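Local coordinates for NADH-rubredoxin oxidoreductase (Clostridium acetobutylicum, PDB 3KLJ), which catalyses the NADH-dependent reduction of rubredoxin through a bound FAD, as an intermediate component of electron transfer chains that scavenge dioxygen in an obligate anaerobe, at residues A[86-91]-A[233-238]; A[105-110]-A[257-262]. All blocks are in the same frame, centred on the assembly; numbering follows the deposited sequence.

Interaction 1. Residues A[86-91]-A[233-238]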
loop_
_atom_site.group_PDB
_atom_site.type_symbol
_atom_site.label_atom_id
_atom_site.label_comp_id
_atom_site.label_asym_id
_atom_site.label_seq_id
_atom_site.Cartn_x
_atom_site.Cartn_y
_atom_site.Cartn_z
ATOM N N THR A 86 -17.045 2.777 -15.227
ATOM C CA THR A 86 -18.032 3.292 -14.280
ATOM C C THR A 86 -19.053 2.229 -13.894
ATOM O O THR A 86 -19.645 2.313 -12.822
ATOM C CB THR A 86 -18.814 4.516 -14.841
ATOM O OG1 THR A 86 -19.268 4.227 -16.164
ATOM C CG2 THR A 86 -17.938 5.767 -14.866
ATOM N N SER A 87 -19.252 1.246 -14.772
ATOM C CA SER A 87 -20.294 0.224 -14.607
ATOM C C SER A 87 -19.829 -1.139 -15.088
ATOM O O SER A 87 -19.013 -1.232 -16.008
ATOM C CB SER A 87 -21.550 0.601 -15.404
ATOM O OG SER A 87 -22.505 1.253 -14.598
ATOM N N ILE A 88 -20.362 -2.187 -14.464
ATOM C CA ILE A 88 -20.197 -3.559 -14.934
ATOM C C ILE A 88 -21.577 -4.210 -15.060
ATOM O O ILE A 88 -22.390 -4.139 -14.134
ATOM C CB ILE A 88 -19.304 -4.433 -13.998
ATOM C CG1 ILE A 88 -17.930 -3.803 -13.776
ATOM C CG2 ILE A 88 -19.122 -5.836 -14.592
ATOM C CD1 ILE A 88 -17.133 -4.454 -12.631
ATOM N N ASP A 89 -21.823 -4.829 -16.213
ATOM C CA ASP A 89 -23.016 -5.639 -16.459
ATOM C C ASP A 89 -22.591 -7.108 -16.648
ATOM O O ASP A 89 -22.346 -7.554 -17.771
ATOM C CB ASP A 89 -23.766 -5.088 -17.679
ATOM C CG ASP A 89 -24.951 -5.941 -18.097
ATOM O OD1 ASP A 89 -25.515 -5.637 -19.165
ATOM O OD2 ASP A 89 -25.329 -6.898 -17.382
ATOM N N PRO A 90 -22.486 -7.860 -15.535
ATOM C CA PRO A 90 -21.968 -9.230 -15.551
ATOM C C PRO A 90 -22.697 -10.240 -16.423
ATOM O O PRO A 90 -22.044 -11.153 -16.935
ATOM C CB PRO A 90 -22.065 -9.645 -14.086
ATOM C CG PRO A 90 -21.794 -8.357 -13.355
ATOM C CD PRO A 90 -22.601 -7.356 -14.152
ATOM N N ASN A 91 -24.018 -10.105 -16.577
ATOM C CA ASN A 91 -24.810 -11.064 -17.350
ATOM C C ASN A 91 -24.643 -10.889 -18.858
ATOM O O ASN A 91 -24.730 -11.851 -19.624
ATOM C CB ASN A 91 -26.293 -10.986 -16.969
ATOM C CG ASN A 91 -26.545 -11.371 -15.526
ATOM O OD1 ASN A 91 -27.025 -12.464 -15.239
ATOM N ND2 ASN A 91 -26.215 -10.475 -14.610
ATOM N N LEU A 233 -13.415 0.813 -5.663
ATOM C CA LEU A 233 -14.385 -0.146 -6.204
ATOM C C LEU A 233 -15.826 0.367 -6.384
ATOM O O LEU A 233 -16.755 -0.441 -6.487
ATOM C CB LEU A 233 -14.383 -1.432 -5.348
ATOM C CG LEU A 233 -14.472 -1.279 -3.813
ATOM C CD1 LEU A 233 -15.794 -0.605 -3.382
ATOM C CD2 LEU A 233 -14.301 -2.620 -3.094
ATOM N N ASP A 234 -16.024 1.685 -6.454
ATOM C CA ASP A 234 -17.364 2.267 -6.604
ATOM C C ASP A 234 -18.115 1.733 -7.824
ATOM O O ASP A 234 -19.336 1.606 -7.801
ATOM C CB ASP A 234 -17.302 3.796 -6.670
ATOM C CG ASP A 234 -18.659 4.442 -6.447
ATOM O OD1 ASP A 234 -19.290 4.143 -5.411
ATOM O OD2 ASP A 234 -19.097 5.240 -7.301
ATOM N N PHE A 235 -17.376 1.417 -8.891
ATOM C CA PHE A 235 -17.969 0.891 -10.138
ATOM C C PHE A 235 -18.665 -0.483 -10.013
ATOM O O PHE A 235 -19.322 -0.919 -10.950
ATOM C CB PHE A 235 -16.929 0.854 -11.268
ATOM C CG PHE A 235 -15.701 0.071 -10.922
ATOM C CD1 PHE A 235 -14.606 0.700 -10.355
ATOM C CD2 PHE A 235 -15.649 -1.304 -11.143
ATOM C CE1 PHE A 235 -13.466 -0.031 -10.005
ATOM C CE2 PHE A 235 -14.518 -2.039 -10.795
ATOM C CZ PHE A 235 -13.428 -1.402 -10.233
ATOM N N ILE A 236 -18.516 -1.170 -8.878
ATOM C CA ILE A 236 -19.233 -2.446 -8.675
ATOM C C ILE A 236 -20.607 -2.274 -8.019
ATOM O O ILE A 236 -21.358 -3.240 -7.915
ATOM C CB ILE A 236 -18.407 -3.512 -7.852
ATOM C CG1 ILE A 236 -18.393 -3.174 -6.349
ATOM C CG2 ILE A 236 -17.018 -3.712 -8.445
ATOM C CD1 ILE A 236 -17.964 -4.333 -5.436
ATOM N N LYS A 237 -20.922 -1.045 -7.600
ATOM C CA LYS A 237 -22.093 -0.732 -6.742
ATOM C C LYS A 237 -23.454 -1.337 -7.129
ATOM O O LYS A 237 -24.275 -1.638 -6.251
ATOM C CB LYS A 237 -22.254 0.789 -6.557
ATOM C CG LYS A 237 -22.592 1.557 -7.831
ATOM C CD LYS A 237 -23.299 2.887 -7.545
ATOM C CE LYS A 237 -22.317 4.052 -7.489
ATOM N NZ LYS A 237 -21.636 4.281 -8.799
ATOM N N ASP A 238 -23.688 -1.498 -8.430
ATOM C CA ASP A 238 -24.975 -2.018 -8.892
ATOM C C ASP A 238 -24.976 -3.535 -9.084
ATOM O O ASP A 238 -26.022 -4.133 -9.326
ATOM C CB ASP A 238 -25.421 -1.308 -10.173
ATOM C CG ASP A 238 -26.006 0.067 -9.903
ATOM O OD1 ASP A 238 -26.178 0.425 -8.717
ATOM O OD2 ASP A 238 -26.300 0.787 -10.881
#
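Ile88 and Phe235 carry the apolar side of this contact. The methyl CD1 of Ile88 meets the ring of Phe235 at its edge, close to the ring plane, with Ile88 CD1 3.8 Å from Phe235 CD2. Ile88 CD1 also lies 4.3 Å from Ile236 CG2, so one branch end serves both residues. In Ile88, CG1 sits anti to the carbonyl carbon (chi1 -56°), and the extended chain beyond it brings CD1 to the edge of the Phe235 ring.

The polar side is slight. No hydrogen bond joins the two segments. Thr86 O lies 3.5 Å from Phe235 CA in a bent CA-H...O contact, and it is also 3.5 Å from Phe235 CB. The CB of Phe235 points toward the strand. Thr86 OG1 is taken up by Thr96 O, and Thr86 and Ser87 both face Thr96 in a classic beta bulge.

The 3-10 turn 234-236 is tied within itself. Ile236 N bonds to Leu233 O, and Lys237 N to Asp234 O.

The side chain of Phe235 lies against FAD and belongs to its pocket. Outside the contact, Ile88 rests on Leu108 and Ile110, and Phe235 on Ile110, of strand 107-110. Ile236 packs on Ile247 of strand 247-249. The loop thus packs against strand 85-89, strand 107-110 and strand 247-249.

Interaction 2. Residues A[105-110]-A[257-262]; sequences YEKLII and IKDIYA
Leu108 and Tyr261 lie at the middle of a ladder of three backbone hydrogen bonds. Leu108 N donates to Asp259 O at 3.0 Å, Tyr261 N to Leu108 O at 2.7 Å, and Ile110 N to Tyr261 O at 2.7 Å. All three are nearly straight. The strands run parallel, with an angle of 21° between them.

Apolar contacts line the face of Leu108, Ile110, Ile260 and Ala262. Ile110 CD1 meets Ile260 CG2 at 3.6 Å, and the two side chains pass at a slant. Leu108 CB sits over the centre of the Tyr105 ring. Lys107 CG meets the edge of the Tyr261 ring, 3.7 Å from Tyr261 CE1, the lysine chain bending at chi2 (107°) to pass it.

Polar links gather at the start of the pair. Tyr105 OH packs on Ile260 CD1 at 3.7 Å and hydrogen-bonds the oxygen of water 1 at 2.6 Å. Lys107 NZ is 4.3 Å from Asp259 OD2, beyond a salt bridge, while Asp259 OD1 is bridged to Lys93. Water 2 joins Tyr261 OH and, weakly, Lys107 NZ. A type II turn from Ile257 to Ile260 leads into the second strand.

Strand 107-110 bonds strand 12-15 on its other side, and helix 277-291 covers Ile109 and Tyr261. This is the parallel sheet of the FAD-binding domain of the glutathione reductase (GR) fold, with 260-262 at one edge, next to 107-110.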
loop_
_atom_site.group_PDB
_atom_site.type_symbol
_atom_site.label_atom_id
_atom_site.label_comp_id
_atom_site.label_asym_id
_atom_site.label_seq_id
_atom_site.Cartn_x
_atom_site.Cartn_y
_atom_site.Cartn_z
ATOM N N TYR A 105 -16.447 -8.463 -22.808
ATOM C CA TYR A 105 -15.364 -9.346 -22.395
ATOM C C TYR A 105 -15.841 -10.788 -22.335
ATOM O O TYR A 105 -17.039 -11.036 -22.263
ATOM C CB TYR A 105 -14.830 -8.925 -21.016
ATOM C CG TYR A 105 -15.834 -9.043 -19.881
ATOM C CD1 TYR A 105 -16.047 -10.267 -19.240
ATOM C CD2 TYR A 105 -16.563 -7.933 -19.443
ATOM C CE1 TYR A 105 -16.959 -10.390 -18.203
ATOM C CE2 TYR A 105 -17.479 -8.045 -18.398
ATOM C CZ TYR A 105 -17.667 -9.280 -17.786
ATOM O OH TYR A 105 -18.569 -9.424 -16.758
ATOM N N GLU A 106 -14.900 -11.732 -22.337
ATOM C CA GLU A 106 -15.205 -13.122 -21.990
ATOM C C GLU A 106 -14.824 -13.327 -20.517
ATOM O O GLU A 106 -15.552 -13.968 -19.755
ATOM C CB GLU A 106 -14.456 -14.106 -22.892
ATOM C CG GLU A 106 -14.667 -13.889 -24.393
ATOM C CD GLU A 106 -14.072 -15.006 -25.251
ATOM O OE1 GLU A 106 -13.557 -15.992 -24.675
ATOM O OE2 GLU A 106 -14.121 -14.900 -26.502
ATOM N N LYS A 107 -13.674 -12.783 -20.131
ATOM C CA LYS A 107 -13.261 -12.730 -18.729
ATOM C C LYS A 107 -12.849 -11.322 -18.312
ATOM O O LYS A 107 -12.208 -10.598 -19.084
ATOM C CB LYS A 107 -12.118 -13.706 -18.460
ATOM C CG LYS A 107 -12.594 -15.041 -17.939
ATOM C CD LYS A 107 -12.484 -16.127 -18.947
ATOM C CE LYS A 107 -12.881 -17.438 -18.295
ATOM N NZ LYS A 107 -12.736 -18.561 -19.252
ATOM N N LEU A 108 -13.233 -10.947 -17.091
ATOM C CA LEU A 108 -12.939 -9.635 -16.541
ATOM C C LEU A 108 -12.037 -9.767 -15.319
ATOM O O LEU A 108 -12.348 -10.508 -14.379
ATOM C CB LEU A 108 -14.240 -8.901 -16.164
ATOM C CG LEU A 108 -14.121 -7.488 -15.565
ATOM C CD1 LEU A 108 -13.520 -6.501 -16.568
ATOM C CD2 LEU A 108 -15.451 -6.960 -15.041
ATOM N N ILE A 109 -10.917 -9.052 -15.332
ATOM C CA ILE A 109 -10.037 -9.016 -14.170
ATOM C C ILE A 109 -10.061 -7.607 -13.595
ATOM O O ILE A 109 -9.636 -6.656 -14.263
ATOM C CB ILE A 109 -8.599 -9.412 -14.546
ATOM C CG1 ILE A 109 -8.571 -10.845 -15.111
ATOM C CG2 ILE A 109 -7.659 -9.250 -13.352
ATOM C CD1 ILE A 109 -7.212 -11.263 -15.656
ATOM N N ILE A 110 -10.580 -7.472 -12.378
ATOM C CA ILE A 110 -10.642 -6.165 -11.704
ATOM C C ILE A 110 -9.372 -5.905 -10.885
ATOM O O ILE A 110 -9.091 -6.596 -9.889
ATOM C CB ILE A 110 -11.898 -6.040 -10.795
ATOM C CG1 ILE A 110 -13.173 -6.274 -11.603
ATOM C CG2 ILE A 110 -11.931 -4.669 -10.110
ATOM C CD1 ILE A 110 -14.444 -6.469 -10.739
ATOM N N ILE A 257 -18.869 -13.580 -8.570
ATOM C CA ILE A 257 -19.569 -13.688 -9.857
ATOM C C ILE A 257 -18.712 -14.408 -10.877
ATOM O O ILE A 257 -17.541 -14.077 -11.059
ATOM C CB ILE A 257 -19.952 -12.279 -10.406
ATOM C CG1 ILE A 257 -20.868 -11.535 -9.421
ATOM C CG2 ILE A 257 -20.562 -12.360 -11.811
ATOM C CD1 ILE A 257 -22.211 -12.230 -9.109
ATOM N N LYS A 258 -19.310 -15.377 -11.555
ATOM C CA LYS A 258 -18.612 -16.170 -12.562
ATOM C C LYS A 258 -17.899 -15.281 -13.581
ATOM O O LYS A 258 -18.447 -14.262 -14.023
ATOM C CB LYS A 258 -19.585 -17.122 -13.271
ATOM C CG LYS A 258 -18.903 -18.296 -13.994
ATOM C CD LYS A 258 -18.222 -19.243 -12.988
ATOM C CE LYS A 258 -17.191 -20.162 -13.647
ATOM N NZ LYS A 258 -16.096 -20.491 -12.670
ATOM N N ASP A 259 -16.664 -15.661 -13.911
ATOM C CA ASP A 259 -15.893 -15.053 -15.004
ATOM C C ASP A 259 -15.408 -13.640 -14.699
ATOM O O ASP A 259 -14.798 -12.973 -15.560
ATOM C CB ASP A 259 -16.671 -15.102 -16.323
ATOM C CG ASP A 259 -16.776 -16.506 -16.888
ATOM O OD1 ASP A 259 -17.737 -16.759 -17.634
ATOM O OD2 ASP A 259 -15.898 -17.353 -16.606
ATOM N N ILE A 260 -15.647 -13.207 -13.461
ATOM C CA ILE A 260 -15.045 -11.981 -12.942
ATOM C C ILE A 260 -14.027 -12.270 -11.831
ATOM O O ILE A 260 -14.342 -12.941 -10.837
ATOM C CB ILE A 260 -16.100 -10.995 -12.414
ATOM C CG1 ILE A 260 -17.132 -10.668 -13.504
ATOM C CG2 ILE A 260 -15.394 -9.724 -11.861
ATOM C CD1 ILE A 260 -18.157 -9.620 -13.090
ATOM N N TYR A 261 -12.822 -11.736 -12.003
ATOM C CA TYR A 261 -11.720 -11.906 -11.055
ATOM C C TYR A 261 -11.342 -10.553 -10.481
ATOM O O TYR A 261 -11.701 -9.520 -11.041
ATOM C CB TYR A 261 -10.480 -12.488 -11.748
ATOM C CG TYR A 261 -10.721 -13.806 -12.455
ATOM C CD1 TYR A 261 -11.402 -13.849 -13.675
ATOM C CD2 TYR A 261 -10.271 -15.007 -11.908
ATOM C CE1 TYR A 261 -11.622 -15.057 -14.336
ATOM C CE2 TYR A 261 -10.491 -16.215 -12.562
ATOM C CZ TYR A 261 -11.165 -16.229 -13.772
ATOM O OH TYR A 261 -11.391 -17.412 -14.426
ATOM N N ALA A 262 -10.614 -10.571 -9.366
ATOM C CA ALA A 262 -9.992 -9.370 -8.821
ATOM C C ALA A 262 -8.648 -9.708 -8.170
ATOM O O ALA A 262 -8.395 -10.854 -7.806
ATOM C CB ALA A 262 -10.923 -8.689 -7.827
HETATM O O HOH W 1 -19.411 -11.751 -16.010
HETATM O O HOH W 2 -11.081 -19.559 -16.565
#

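Overall arrangement
Interactions 1 and 2 are neighbours in the FAD-binding domain, with centres 12 Å apart. Their segments alternate along the chain. They touch directly: Phe235 CZ lies 3.6 Å from Ile110 CG2, and Ile88 CD1 lies 3.9 Å from Ile110 CD1. Ile110 therefore joins the parallel sheet of interaction 2 to the loop and strand of interaction 1. A second junction is at Pro90, where Pro90 CB is 3.8 Å from Ile257 CG2. Relative to the cofactor the two differ. Between nearest atoms, the side chain of Phe235 comes within about 4 Å of FAD, whereas that of Ile110 stays about 8 Å from it. Interaction 1 thus reaches the cofactor pocket, and interaction 2 lies farther from it.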